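Side-chain contacts in hypothetical protein (Giardia lamblia, PDB 3I3F), which is of unknown function but belongs to the YjgF-like (endoribonuclease L-PSP) family, forms a trimer and binds pentanoic acid in the crystal: residues Gln60-Phe65 against Glu98-Glu103; Gly42-Ile47 against Asp66-Cys71; Gly30-Val35 against Leu72-Ser77; Leu85-Ser90 against Glu103-Val108. All coordinates share one frame; numbering follows the deposited sequence.

Contact 1 of 4, residues Gln60-Phe65 against Glu98-Glu103; sequences QTRQTF and EARFNE
Phe101 reaches from helix 95-108 to helix 56-74 and meets Thr61 and Phe65 there. With CG swung to the far side from the backbone N (chi1 170°), its CB, which does not itself aim at the partner helix, sends the ring across the gap. CD1 is the first ring atom to make contact: Thr61 OG1 lies 3.5 Å from it, at the ring edge and in the ring plane, while the methyl Thr61 CG2 is 3.7 Å from the same CD1. Further out, CE1 of Phe101 stands 4.0 Å from CE2 of Phe65, and CZ of Phe101 is 4.2 Å from that same Phe65 atom. The two phenylalanine side chains cross at about a right angle, with Phe101 CE1 at the edge of the Phe65 ring. These are the two helices that lie side by side on the sheet of the YjgF-like fold; here their axes are 10.6 Å apart and run 37° from parallel, and Val131 of strand 131-139 touches both Thr61 and Phe101. Thr61 OG1 has its hydrogen bond within its own helix, to Leu57 O. On the more exposed side, Arg100 has salt bridges to Glu58 and to Glu103, while the nearness of Arg62, modelled in two conformers, is doubtful.

Contact 2 of 4, residues Gly42-Ile47 against Asp66-Cys71; sequences GGSVGI and DNIRKC. With LEA (pentanoic acid), chain F.
Ser44 and Ile68 mark the closest backbone approach, their CA atoms 6.7 Å apart, where the loop after strand 38-41 passes helix 56-74 and bends through an inverse gamma turn centred on Gly46. Asn67 turns its amide toward this loop, CG lying beside its own backbone N (chi1 -69°). Its ND2 donates to Ile47 O at 3.0 Å in a nearly straight bond (169°), with the acceptor in the amide plane and the donor tilted from the carbonyl plane. Val45 O is equally near the same ND2, also at 3.0 Å. A water accepts from both Val45 N and Asn67 ND2, and OD1 of Asn67 takes a hydrogen bond from Gln63 NE2 one turn back in the helix, so that both ends of the amide are held. Beside this polar patch, CB of Ser44 lies 3.7 Å from CG1 of Ile68. Val45 points away from the helix, and its CG1 is 4.0 Å from C6 of the pentanoic acid, whose C5 lies 3.2 Å from Gly43 O. The one hydrogen bond between the segments thus runs from a buried amide on helix 56-74 to a backbone carbonyl of a loop that lines the ligand pocket on its other side.

Contact 3 of 4, residues Gly30-Val35 against Leu72-Ser77; sequences GQIAVV and LEYANS
Ile32 and Tyr74 cross at about a right angle, the isoleucine coming from strand 32-35 and the tyrosine from the last turn of helix 56-74. CD1 of Ile32 approaches CD2 of Tyr74 to 4.0 Å, reaching the ring obliquely. A chi1 of -171°, which sets CG opposite the backbone N, carries the tyrosine ring to the strand, and Cys20 and Pro21 of the loop before strand 32-35 also touch it. The other branch of Ile32 has a different task: CG2 meets the CB of Ala75 at 3.7 Å. The Ala75 CB points toward the strand and also meets Val34 two residues on, where CG2 is 4.1 Å from Ala75 CB, so one small side chain rests on two neighbours of the same strand face. Ala75 is where the chain leaves helical geometry. The helix ends in a Schellman motif, with Asn76 at positive phi as the C-prime residue, Ser77 N bonded to Leu72 O at 2.7 Å and Asn76 N to Glu73 O at 3.2 Å. In the fold this joins the C-terminal end of helix 56-74 to the hairpin of strands 32-35 and 38-41, and Val39 of the second strand touches both Ile32 and Ala75. Across the segments the contact is wholly apolar. Ala33, between the two contacting strand residues, points away from the helix end and packs on Val83 of the third subunit.

Contact 4 of 4, residues Leu85-Ser90 against Glu103-Val108; sequences LNIFLS and ELYREV
Strand 82-90 and helix 95-108 are the first two members of a beta-alpha-beta unit completed by strand 117-123, and Tyr105 of the helix meets Leu85 and Ile87 of the strand. All three side chains are buried. The nearest CA atoms, those of Ile87 and Tyr105, are 10.5 Å apart, so the space between strand and helix is bridged by side chains alone. Tyr105 supplies most of the span: its extended first torsion (chi1 -173°) throws the ring out toward the strand, and its phenolic end reaches the isobutyl group of Leu85, which comes from the opposite direction. OH of Tyr105 lies 3.8 Å from CD2 of Leu85 and equally 3.8 Å from CD1, so it faces the fork of the two methyls. Lower on the ring, CE1 of Tyr105 is 4.0 Å from CD1 of Ile87 and 4.2 Å from CD1 of Leu85. Both methyls approach the ring obliquely, and no hydrogen bond crosses the contact. Leu85 and Ile87, two residues apart on one face of the strand, both rest against one end and side of the same ring. Tyr105 is further enclosed by Arg118 of strand 117-123, which makes a cation-pi contact with it, and by Asn28 of the second subunit. Arg118 also belongs to a pentanoic acid pocket, so the tyrosine lies next to a ligand-binding residue. A helix laid on its sheet through apolar side chains in this way is typical of the beta-alpha-beta crossover, here of the YjgF-like fold.

Contacts 1, 2 and 4 are buried, whereas contact 3, at the far end of helix 56-74, is only partly so. That helix serves three of them in succession: it meets helix 95-108 in contact 1, the pocket loop in contact 2 and strand 32-35 in contact 3. Contacts 1 and 4 share helix 95-108 and merge into one core, since Phe101 touches Ile87 and Phe65 touches Tyr105. Contact 2 adjoins contact 1 through Thr64 and contact 3 through Cys71. Only contact 2 has a hydrogen bond between its segments; contacts 3 and 4 are apolar, and contact 1 adds charged side chains, among them Arg100, on its more exposed side.

Contact 1 of 4, residues Gln60-Phe65 against Glu98-Glu103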
loop_
_atom_site.group_PDB
_atom_site.type_symbol
_atom_site.label_atom_id
_atom_site.label_comp_id
_atom_site.label_asym_id
_atom_site.label_seq_id
_atom_site.Cartn_x
_atom_site.Cartn_y
_atom_site.Cartn_z
ATOM N N GLN A 60 6.020 -4.828 21.016
ATOM C CA GLN A 60 5.143 -4.172 20.041
ATOM C C GLN A 60 4.891 -5.071 18.833
ATOM O O GLN A 60 3.771 -5.128 18.328
ATOM C CB GLN A 60 5.712 -2.826 19.583
ATOM C CG GLN A 60 5.568 -1.723 20.618
ATOM C CD GLN A 60 5.925 -0.345 20.084
ATOM O OE1 GLN A 60 5.833 -0.083 18.883
ATOM N NE2 GLN A 60 6.324 0.548 20.982
ATOM N N THR A 61 5.926 -5.778 18.384
ATOM C CA THR A 61 5.800 -6.685 17.246
ATOM C C THR A 61 4.858 -7.846 17.560
ATOM O O THR A 61 3.971 -8.155 16.764
ATOM C CB THR A 61 7.174 -7.225 16.802
ATOM O OG1 THR A 61 7.996 -6.130 16.380
ATOM C CG2 THR A 61 7.028 -8.215 15.652
ATOM N N ARG A 62 5.033 -8.473 18.721
ATOM C CA ARG A 62 4.176 -9.588 19.122
ATOM C C ARG A 62 2.718 -9.145 19.255
ATOM O O ARG A 62 1.807 -9.842 18.814
ATOM C CB ARG A 62 4.666 -10.203 20.437
ATOM C CG ARG A 62 5.993 -10.940 20.318
ATOM C CD ARG A 62 6.426 -11.534 21.651
ATOM N NE ARG A 62 7.708 -12.229 21.559
ATOM C CZ ARG A 62 7.853 -13.478 21.123
ATOM N NH1 ARG A 62 6.793 -14.173 20.734
ATOM N NH2 ARG A 62 9.058 -14.033 21.075
ATOM N N GLN A 63 2.503 -7.979 19.862
ATOM C CA GLN A 63 1.153 -7.445 20.035
ATOM C C GLN A 63 0.506 -7.097 18.690
ATOM O O GLN A 63 -0.684 -7.339 18.494
ATOM C CB GLN A 63 1.167 -6.220 20.955
ATOM C CG GLN A 63 -0.216 -5.667 21.286
ATOM C CD GLN A 63 -1.046 -6.633 22.108
ATOM O OE1 GLN A 63 -0.654 -7.014 23.210
ATOM N NE2 GLN A 63 -2.195 -7.034 21.577
ATOM N N THR A 64 1.293 -6.537 17.773
ATOM C CA THR A 64 0.796 -6.186 16.442
ATOM C C THR A 64 0.252 -7.407 15.704
ATOM O O THR A 64 -0.848 -7.364 15.157
ATOM C CB THR A 64 1.892 -5.513 15.589
ATOM O OG1 THR A 64 2.266 -4.270 16.191
ATOM C CG2 THR A 64 1.396 -5.250 14.170
ATOM N N PHE A 65 1.013 -8.497 15.699
ATOM C CA PHE A 65 0.575 -9.693 14.987
ATOM C C PHE A 65 -0.519 -10.462 15.725
ATOM O O PHE A 65 -1.325 -11.136 15.091
ATOM C CB PHE A 65 1.766 -10.579 14.616
ATOM C CG PHE A 65 2.550 -10.040 13.454
ATOM C CD1 PHE A 65 2.013 -10.076 12.173
ATOM C CD2 PHE A 65 3.793 -9.456 13.640
ATOM C CE1 PHE A 65 2.712 -9.562 11.095
ATOM C CE2 PHE A 65 4.502 -8.941 12.561
ATOM C CZ PHE A 65 3.955 -8.990 11.289
ATOM N N GLU A 98 15.658 -3.979 13.819
ATOM C CA GLU A 98 15.115 -4.442 12.539
ATOM C C GLU A 98 15.316 -5.947 12.370
ATOM O O GLU A 98 14.408 -6.650 11.926
ATOM C CB GLU A 98 15.738 -3.694 11.355
ATOM C CG GLU A 98 15.319 -4.262 9.994
ATOM C CD GLU A 98 15.557 -3.322 8.825
ATOM O OE1 GLU A 98 16.085 -2.207 9.027
ATOM O OE2 GLU A 98 15.206 -3.707 7.687
ATOM N N ALA A 99 16.502 -6.439 12.723
ATOM C CA ALA A 99 16.792 -7.869 12.635
ATOM C C ALA A 99 15.903 -8.669 13.581
ATOM O O ALA A 99 15.422 -9.741 13.217
ATOM C CB ALA A 99 18.266 -8.144 12.926
ATOM N N ARG A 100 15.681 -8.148 14.787
ATOM C CA ARG A 100 14.815 -8.821 15.752
ATOM C C ARG A 100 13.377 -8.890 15.237
ATOM O O ARG A 100 12.699 -9.904 15.407
ATOM C CB ARG A 100 14.866 -8.140 17.128
ATOM C CG ARG A 100 14.053 -8.849 18.222
ATOM C CD ARG A 100 14.368 -10.336 18.279
ATOM N NE ARG A 100 13.703 -11.032 19.378
ATOM C CZ ARG A 100 13.544 -12.353 19.440
ATOM N NH1 ARG A 100 13.992 -13.140 18.465
ATOM N NH2 ARG A 100 12.927 -12.900 20.482
ATOM N N PHE A 101 12.920 -7.820 14.591
ATOM C CA PHE A 101 11.596 -7.837 13.980
ATOM C C PHE A 101 11.448 -9.012 13.016
ATOM O O PHE A 101 10.448 -9.727 13.059
ATOM C CB PHE A 101 11.282 -6.534 13.243
ATOM C CG PHE A 101 10.038 -6.621 12.412
ATOM C CD1 PHE A 101 8.794 -6.417 12.985
ATOM C CD2 PHE A 101 10.106 -6.966 11.068
ATOM C CE1 PHE A 101 7.639 -6.527 12.226
ATOM C CE2 PHE A 101 8.956 -7.082 10.308
ATOM C CZ PHE A 101 7.724 -6.861 10.885
ATOM N N ASN A 102 12.435 -9.203 12.147
ATOM C CA ASN A 102 12.367 -10.284 11.160
ATOM C C ASN A 102 12.439 -11.677 11.788
ATOM O O ASN A 102 11.787 -12.605 11.313
ATOM C CB ASN A 102 13.435 -10.108 10.078
ATOM C CG ASN A 102 13.110 -8.972 9.130
ATOM O OD1 ASN A 102 11.964 -8.820 8.698
ATOM N ND2 ASN A 102 14.113 -8.166 8.801
ATOM N N GLU A 103 13.209 -11.814 12.864
ATOM C CA GLU A 103 13.237 -13.068 13.616
ATOM C C GLU A 103 11.846 -13.392 14.157
ATOM O O GLU A 103 11.373 -14.522 14.031
ATOM C CB GLU A 103 14.236 -12.988 14.773
ATOM C CG GLU A 103 15.684 -12.862 14.323
ATOM C CD GLU A 103 16.658 -12.598 15.459
ATOM O OE1 GLU A 103 16.221 -12.325 16.598
ATOM O OE2 GLU A 103 17.879 -12.654 15.203
#

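Contact 2 of 4, residues Gly42-Ile47 against Asp66-Cys71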
loop_
_atom_site.group_PDB
_atom_site.type_symbol
_atom_site.label_atom_id
_atom_site.label_comp_id
_atom_site.label_asym_id
_atom_site.label_seq_id
_atom_site.Cartn_x
_atom_site.Cartn_y
_atom_site.Cartn_z
ATOM N N GLY A 42 -7.216 -2.207 8.730
ATOM C CA GLY A 42 -6.580 -0.926 9.003
ATOM C C GLY A 42 -5.224 -1.161 9.639
ATOM O O GLY A 42 -4.889 -2.292 10.013
ATOM N N GLY A 43 -4.438 -0.099 9.766
ATOM C CA GLY A 43 -3.100 -0.204 10.340
ATOM C C GLY A 43 -3.119 -0.871 11.701
ATOM O O GLY A 43 -3.984 -0.575 12.530
ATOM N N SER A 44 -2.183 -1.795 11.913
ATOM C CA SER A 44 -2.058 -2.511 13.180
ATOM C C SER A 44 -0.761 -2.117 13.871
ATOM O O SER A 44 0.286 -2.015 13.228
ATOM C CB SER A 44 -2.085 -4.020 12.946
ATOM O OG SER A 44 -3.327 -4.424 12.397
ATOM N N VAL A 45 -0.842 -1.902 15.180
ATOM C CA VAL A 45 0.296 -1.468 15.979
ATOM C C VAL A 45 0.300 -2.219 17.306
ATOM O O VAL A 45 -0.656 -2.932 17.627
ATOM C CB VAL A 45 0.250 0.057 16.216
ATOM C CG1 VAL A 45 0.383 0.803 14.887
ATOM C CG2 VAL A 45 -1.037 0.452 16.935
ATOM N N GLY A 46 1.375 -2.056 18.071
ATOM C CA GLY A 46 1.593 -2.842 19.285
ATOM C C GLY A 46 0.873 -2.331 20.520
ATOM O O GLY A 46 1.477 -2.204 21.585
ATOM N N ILE A 47 -0.422 -2.056 20.376
ATOM C CA ILE A 47 -1.262 -1.560 21.461
ATOM C C ILE A 47 -2.282 -2.639 21.808
ATOM O O ILE A 47 -2.917 -3.205 20.916
ATOM C CB ILE A 47 -1.980 -0.259 21.044
ATOM C CG1 ILE A 47 -0.950 0.849 20.792
ATOM C CG2 ILE A 47 -2.983 0.176 22.111
ATOM C CD1 ILE A 47 -1.529 2.117 20.204
ATOM N N ASP A 66 -0.569 -10.334 17.050
ATOM C CA ASP A 66 -1.700 -10.860 17.817
ATOM C C ASP A 66 -2.987 -10.126 17.429
ATOM O O ASP A 66 -4.022 -10.757 17.222
ATOM C CB ASP A 66 -1.453 -10.737 19.325
ATOM C CG ASP A 66 -2.451 -11.534 20.149
ATOM O OD1 ASP A 66 -2.624 -12.742 19.876
ATOM O OD2 ASP A 66 -3.052 -10.954 21.077
ATOM N N ASN A 67 -2.911 -8.799 17.327
ATOM C CA ASN A 67 -4.041 -7.989 16.858
ATOM C C ASN A 67 -4.507 -8.415 15.467
ATOM O O ASN A 67 -5.701 -8.592 15.229
ATOM C CB ASN A 67 -3.677 -6.498 16.833
ATOM C CG ASN A 67 -3.511 -5.902 18.223
ATOM O OD1 ASN A 67 -3.883 -6.507 19.230
ATOM N ND2 ASN A 67 -2.954 -4.699 18.279
ATOM N N ILE A 68 -3.554 -8.582 14.553
ATOM C CA ILE A 68 -3.853 -9.017 13.189
ATOM C C ILE A 68 -4.510 -10.398 13.177
ATOM O O ILE A 68 -5.515 -10.601 12.496
ATOM C CB ILE A 68 -2.581 -9.025 12.309
ATOM C CG1 ILE A 68 -2.118 -7.590 12.042
ATOM C CG2 ILE A 68 -2.840 -9.736 10.986
ATOM C CD1 ILE A 68 -0.721 -7.487 11.479
ATOM N N ARG A 69 -3.955 -11.336 13.941
ATOM C CA ARG A 69 -4.518 -12.686 14.031
ATOM C C ARG A 69 -5.968 -12.654 14.517
ATOM O O ARG A 69 -6.842 -13.279 13.918
ATOM C CB ARG A 69 -3.680 -13.561 14.968
ATOM C CG ARG A 69 -4.152 -15.016 15.058
ATOM C CD ARG A 69 -3.413 -15.800 16.137
ATOM N NE ARG A 69 -3.610 -15.232 17.473
ATOM C CZ ARG A 69 -4.703 -15.385 18.222
ATOM N NH1 ARG A 69 -5.743 -16.096 17.790
ATOM N NH2 ARG A 69 -4.760 -14.817 19.422
ATOM N N LYS A 70 -6.214 -11.925 15.603
ATOM C CA LYS A 70 -7.556 -11.836 16.178
ATOM C C LYS A 70 -8.550 -11.188 15.216
ATOM O O LYS A 70 -9.671 -11.670 15.066
ATOM C CB LYS A 70 -7.530 -11.074 17.504
ATOM C CG LYS A 70 -6.881 -11.846 18.641
ATOM C CD LYS A 70 -6.919 -11.053 19.931
ATOM C CE LYS A 70 -6.179 -11.770 21.047
ATOM N NZ LYS A 70 -5.903 -10.867 22.200
ATOM N N CYS A 71 -8.140 -10.105 14.562
ATOM C CA CYS A 71 -9.003 -9.440 13.584
ATOM C C CYS A 71 -9.368 -10.373 12.433
ATOM O O CYS A 71 -10.537 -10.470 12.056
ATOM C CB CYS A 71 -8.337 -8.179 13.030
ATOM S SG CYS A 71 -8.305 -6.794 14.177
HETATM C C2 LEA F . -3.976 6.073 11.326
HETATM O O2 LEA F . -4.318 5.726 10.173
HETATM C C3 LEA F . -3.696 5.034 12.388
HETATM C C4 LEA F . -3.721 3.614 11.824
HETATM C C5 LEA F . -3.450 2.537 12.875
HETATM C C6 LEA F . -2.870 3.071 14.169
HETATM O O1 LEA F . -3.859 7.272 11.652
HETATM O O HOH W 1 -3.486 -2.023 16.488
HETATM O O HOH W 2 -3.666 -3.217 15.880
HETATM O O HOH W 3 -5.402 -4.553 20.817
#

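Contact 3 of 4, residues Gly30-Val35 against Leu72-Ser77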
loop_
_atom_site.group_PDB
_atom_site.type_symbol
_atom_site.label_atom_id
_atom_site.label_comp_id
_atom_site.label_asym_id
_atom_site.label_seq_id
_atom_site.Cartn_x
_atom_site.Cartn_y
_atom_site.Cartn_z
ATOM N N GLY A 30 -10.852 2.371 10.183
ATOM C CA GLY A 30 -11.583 1.122 10.024
ATOM C C GLY A 30 -10.653 -0.014 10.397
ATOM O O GLY A 30 -9.535 -0.101 9.889
ATOM N N GLN A 31 -11.099 -0.869 11.308
ATOM C CA GLN A 31 -10.260 -1.951 11.808
ATOM C C GLN A 31 -10.230 -3.118 10.820
ATOM O O GLN A 31 -9.168 -3.664 10.517
ATOM C CB GLN A 31 -10.787 -2.422 13.164
ATOM C CG GLN A 31 -9.810 -3.251 13.973
ATOM C CD GLN A 31 -10.500 -3.979 15.100
ATOM O OE1 GLN A 31 -11.309 -4.871 14.857
ATOM N NE2 GLN A 31 -10.199 -3.596 16.340
ATOM N N ILE A 32 -11.413 -3.484 10.329
ATOM C CA ILE A 32 -11.601 -4.638 9.459
ATOM C C ILE A 32 -12.645 -4.286 8.406
ATOM O O ILE A 32 -13.690 -3.731 8.741
ATOM C CB ILE A 32 -12.137 -5.861 10.244
ATOM C CG1 ILE A 32 -11.281 -6.158 11.478
ATOM C CG2 ILE A 32 -12.215 -7.090 9.340
ATOM C CD1 ILE A 32 -11.849 -7.252 12.353
ATOM N N ALA A 33 -12.365 -4.603 7.145
ATOM C CA ALA A 33 -13.361 -4.497 6.082
ATOM C C ALA A 33 -13.412 -5.811 5.312
ATOM O O ALA A 33 -12.372 -6.404 5.025
ATOM C CB ALA A 33 -13.034 -3.350 5.152
ATOM N N VAL A 34 -14.621 -6.268 4.993
ATOM C CA VAL A 34 -14.811 -7.481 4.203
ATOM C C VAL A 34 -15.578 -7.144 2.928
ATOM O O VAL A 34 -16.604 -6.467 2.976
ATOM C CB VAL A 34 -15.581 -8.562 4.989
ATOM C CG1 VAL A 34 -15.772 -9.814 4.138
ATOM C CG2 VAL A 34 -14.859 -8.897 6.288
ATOM N N VAL A 35 -15.066 -7.613 1.793
ATOM C CA VAL A 35 -15.699 -7.385 0.495
ATOM C C VAL A 35 -15.404 -8.558 -0.441
ATOM O O VAL A 35 -14.243 -8.893 -0.674
ATOM C CB VAL A 35 -15.215 -6.057 -0.150
ATOM C CG1 VAL A 35 -13.692 -6.007 -0.223
ATOM C CG2 VAL A 35 -15.831 -5.867 -1.530
ATOM N N LEU A 72 -8.372 -11.059 11.877
ATOM C CA LEU A 72 -8.606 -11.953 10.745
ATOM C C LEU A 72 -9.512 -13.126 11.118
ATOM O O LEU A 72 -10.416 -13.471 10.361
ATOM C CB LEU A 72 -7.283 -12.461 10.160
ATOM C CG LEU A 72 -6.449 -11.398 9.437
ATOM C CD1 LEU A 72 -5.113 -11.968 8.992
ATOM C CD2 LEU A 72 -7.209 -10.835 8.246
ATOM N N GLU A 73 -9.287 -13.728 12.281
ATOM C CA GLU A 73 -10.124 -14.850 12.722
ATOM C C GLU A 73 -11.564 -14.401 12.984
ATOM O O GLU A 73 -12.513 -15.113 12.655
ATOM C CB GLU A 73 -9.506 -15.542 13.941
ATOM C CG GLU A 73 -8.251 -16.335 13.569
ATOM C CD GLU A 73 -7.564 -17.003 14.747
ATOM O OE1 GLU A 73 -8.089 -16.937 15.878
ATOM O OE2 GLU A 73 -6.486 -17.598 14.534
ATOM N N TYR A 74 -11.714 -13.203 13.542
ATOM C CA TYR A 74 -13.021 -12.583 13.753
ATOM C C TYR A 74 -13.764 -12.383 12.425
ATOM O O TYR A 74 -14.991 -12.505 12.367
ATOM C CB TYR A 74 -12.821 -11.241 14.467
ATOM C CG TYR A 74 -14.074 -10.547 14.952
ATOM C CD1 TYR A 74 -14.759 -11.002 16.076
ATOM C CD2 TYR A 74 -14.552 -9.408 14.310
ATOM C CE1 TYR A 74 -15.897 -10.350 16.535
ATOM C CE2 TYR A 74 -15.688 -8.752 14.758
ATOM C CZ TYR A 74 -16.357 -9.228 15.870
ATOM O OH TYR A 74 -17.484 -8.576 16.315
ATOM N N ALA A 75 -13.008 -12.106 11.363
ATOM C CA ALA A 75 -13.561 -11.877 10.023
ATOM C C ALA A 75 -13.603 -13.142 9.150
ATOM O O ALA A 75 -13.664 -13.041 7.925
ATOM C CB ALA A 75 -12.755 -10.784 9.320
ATOM N N ASN A 76 -13.578 -14.320 9.776
ATOM C CA ASN A 76 -13.626 -15.606 9.066
ATOM C C ASN A 76 -12.421 -15.818 8.143
ATOM O O ASN A 76 -12.545 -16.328 7.029
ATOM C CB ASN A 76 -14.951 -15.756 8.297
ATOM C CG ASN A 76 -15.296 -17.211 7.991
ATOM O OD1 ASN A 76 -14.925 -18.123 8.731
ATOM N ND2 ASN A 76 -16.016 -17.428 6.896
ATOM N N SER A 77 -11.251 -15.424 8.639
ATOM C CA SER A 77 -9.987 -15.578 7.929
ATOM C C SER A 77 -8.938 -16.078 8.926
ATOM O O SER A 77 -9.279 -16.706 9.929
ATOM C CB SER A 77 -9.575 -14.237 7.304
ATOM O OG SER A 77 -8.447 -14.372 6.456
#

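Contact 4 of 4, residues Leu85-Ser90 against Glu103-Val108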
loop_
_atom_site.group_PDB
_atom_site.type_symbol
_atom_site.label_atom_id
_atom_site.label_comp_id
_atom_site.label_asym_id
_atom_site.label_seq_id
_atom_site.Cartn_x
_atom_site.Cartn_y
_atom_site.Cartn_z
ATOM N N LEU A 85 0.964 -8.073 2.832
ATOM C CA LEU A 85 1.015 -7.064 3.890
ATOM C C LEU A 85 2.222 -6.156 3.673
ATOM O O LEU A 85 3.135 -6.497 2.920
ATOM C CB LEU A 85 1.050 -7.714 5.281
ATOM C CG LEU A 85 2.219 -8.630 5.657
ATOM C CD1 LEU A 85 3.467 -7.830 5.990
ATOM C CD2 LEU A 85 1.830 -9.508 6.837
ATOM N N ASN A 86 2.200 -4.987 4.305
ATOM C CA ASN A 86 3.314 -4.043 4.260
ATOM C C ASN A 86 3.785 -3.771 5.679
ATOM O O ASN A 86 2.974 -3.716 6.604
ATOM C CB ASN A 86 2.897 -2.694 3.666
ATOM C CG ASN A 86 2.418 -2.771 2.222
ATOM O OD1 ASN A 86 1.927 -1.771 1.695
ATOM N ND2 ASN A 86 2.560 -3.923 1.577
ATOM N N ILE A 87 5.087 -3.565 5.841
ATOM C CA ILE A 87 5.656 -3.227 7.138
ATOM C C ILE A 87 6.305 -1.850 7.074
ATOM O O ILE A 87 7.088 -1.569 6.166
ATOM C CB ILE A 87 6.716 -4.253 7.566
ATOM C CG1 ILE A 87 6.098 -5.650 7.677
ATOM C CG2 ILE A 87 7.346 -3.852 8.899
ATOM C CD1 ILE A 87 7.072 -6.752 7.407
ATOM N N PHE A 88 5.956 -0.997 8.032
ATOM C CA PHE A 88 6.680 0.242 8.273
ATOM C C PHE A 88 7.412 0.092 9.599
ATOM O O PHE A 88 6.784 -0.097 10.639
ATOM C CB PHE A 88 5.731 1.444 8.343
ATOM C CG PHE A 88 5.186 1.879 7.008
ATOM C CD1 PHE A 88 6.040 2.312 6.001
ATOM C CD2 PHE A 88 3.818 1.886 6.769
ATOM C CE1 PHE A 88 5.541 2.723 4.768
ATOM C CE2 PHE A 88 3.312 2.298 5.541
ATOM C CZ PHE A 88 4.176 2.716 4.541
ATOM N N LEU A 89 8.739 0.144 9.553
ATOM C CA LEU A 89 9.551 0.174 10.764
ATOM C C LEU A 89 9.942 1.618 11.033
ATOM O O LEU A 89 10.152 2.391 10.102
ATOM C CB LEU A 89 10.803 -0.689 10.602
ATOM C CG LEU A 89 10.570 -2.193 10.432
ATOM C CD1 LEU A 89 11.892 -2.912 10.206
ATOM C CD2 LEU A 89 9.839 -2.777 11.634
ATOM N N SER A 90 10.029 1.992 12.303
ATOM C CA SER A 90 10.412 3.355 12.649
ATOM C C SER A 90 11.806 3.667 12.118
ATOM O O SER A 90 12.701 2.820 12.157
ATOM C CB SER A 90 10.383 3.561 14.163
ATOM O OG SER A 90 10.846 4.858 14.500
ATOM N N GLU A 103 13.209 -11.814 12.864
ATOM C CA GLU A 103 13.237 -13.068 13.616
ATOM C C GLU A 103 11.846 -13.392 14.157
ATOM O O GLU A 103 11.373 -14.522 14.031
ATOM C CB GLU A 103 14.236 -12.988 14.773
ATOM C CG GLU A 103 15.684 -12.862 14.323
ATOM C CD GLU A 103 16.658 -12.598 15.459
ATOM O OE1 GLU A 103 16.221 -12.325 16.598
ATOM O OE2 GLU A 103 17.879 -12.654 15.203
ATOM N N LEU A 104 11.195 -12.392 14.749
ATOM C CA LEU A 104 9.839 -12.553 15.280
ATOM C C LEU A 104 8.823 -12.789 14.163
ATOM O O LEU A 104 7.901 -13.591 14.313
ATOM C CB LEU A 104 9.436 -11.325 16.100
ATOM C CG LEU A 104 10.246 -11.107 17.379
ATOM C CD1 LEU A 104 10.074 -9.685 17.884
ATOM C CD2 LEU A 104 9.843 -12.119 18.442
ATOM N N TYR A 105 9.005 -12.093 13.042
ATOM C CA TYR A 105 8.144 -12.260 11.873
ATOM C C TYR A 105 8.128 -13.713 11.402
ATOM O O TYR A 105 7.072 -14.258 11.077
ATOM C CB TYR A 105 8.626 -11.355 10.737
ATOM C CG TYR A 105 7.708 -11.327 9.542
ATOM C CD1 TYR A 105 6.630 -10.451 9.494
ATOM C CD2 TYR A 105 7.919 -12.169 8.454
ATOM C CE1 TYR A 105 5.783 -10.413 8.398
ATOM C CE2 TYR A 105 7.078 -12.139 7.353
ATOM C CZ TYR A 105 6.010 -11.257 7.331
ATOM O OH TYR A 105 5.165 -11.213 6.245
ATOM N N ARG A 106 9.303 -14.341 11.384
ATOM C CA ARG A 106 9.421 -15.734 10.963
ATOM C C ARG A 106 8.811 -16.720 11.965
ATOM O O ARG A 106 8.533 -17.860 11.607
ATOM C CB ARG A 106 10.883 -16.091 10.679
ATOM C CG ARG A 106 11.432 -15.445 9.413
ATOM C CD ARG A 106 12.805 -15.992 9.060
ATOM N NE ARG A 106 13.806 -15.662 10.076
ATOM C CZ ARG A 106 14.571 -14.569 10.083
ATOM N NH1 ARG A 106 14.477 -13.653 9.124
ATOM N NH2 ARG A 106 15.442 -14.388 11.069
ATOM N N GLU A 107 8.619 -16.293 13.212
ATOM C CA GLU A 107 7.892 -17.100 14.199
ATOM C C GLU A 107 6.379 -17.029 13.985
ATOM O O GLU A 107 5.650 -17.929 14.397
ATOM C CB GLU A 107 8.231 -16.661 15.625
ATOM C CG GLU A 107 9.671 -16.925 16.026
ATOM C CD GLU A 107 9.996 -16.452 17.436
ATOM O OE1 GLU A 107 9.106 -15.891 18.111
ATOM O OE2 GLU A 107 11.150 -16.650 17.872
ATOM N N VAL A 108 5.906 -15.954 13.357
ATOM C CA VAL A 108 4.488 -15.810 13.033
ATOM C C VAL A 108 4.171 -16.559 11.742
ATOM O O VAL A 108 3.186 -17.296 11.667
ATOM C CB VAL A 108 4.094 -14.328 12.886
ATOM C CG1 VAL A 108 2.638 -14.199 12.449
ATOM C CG2 VAL A 108 4.330 -13.590 14.196
#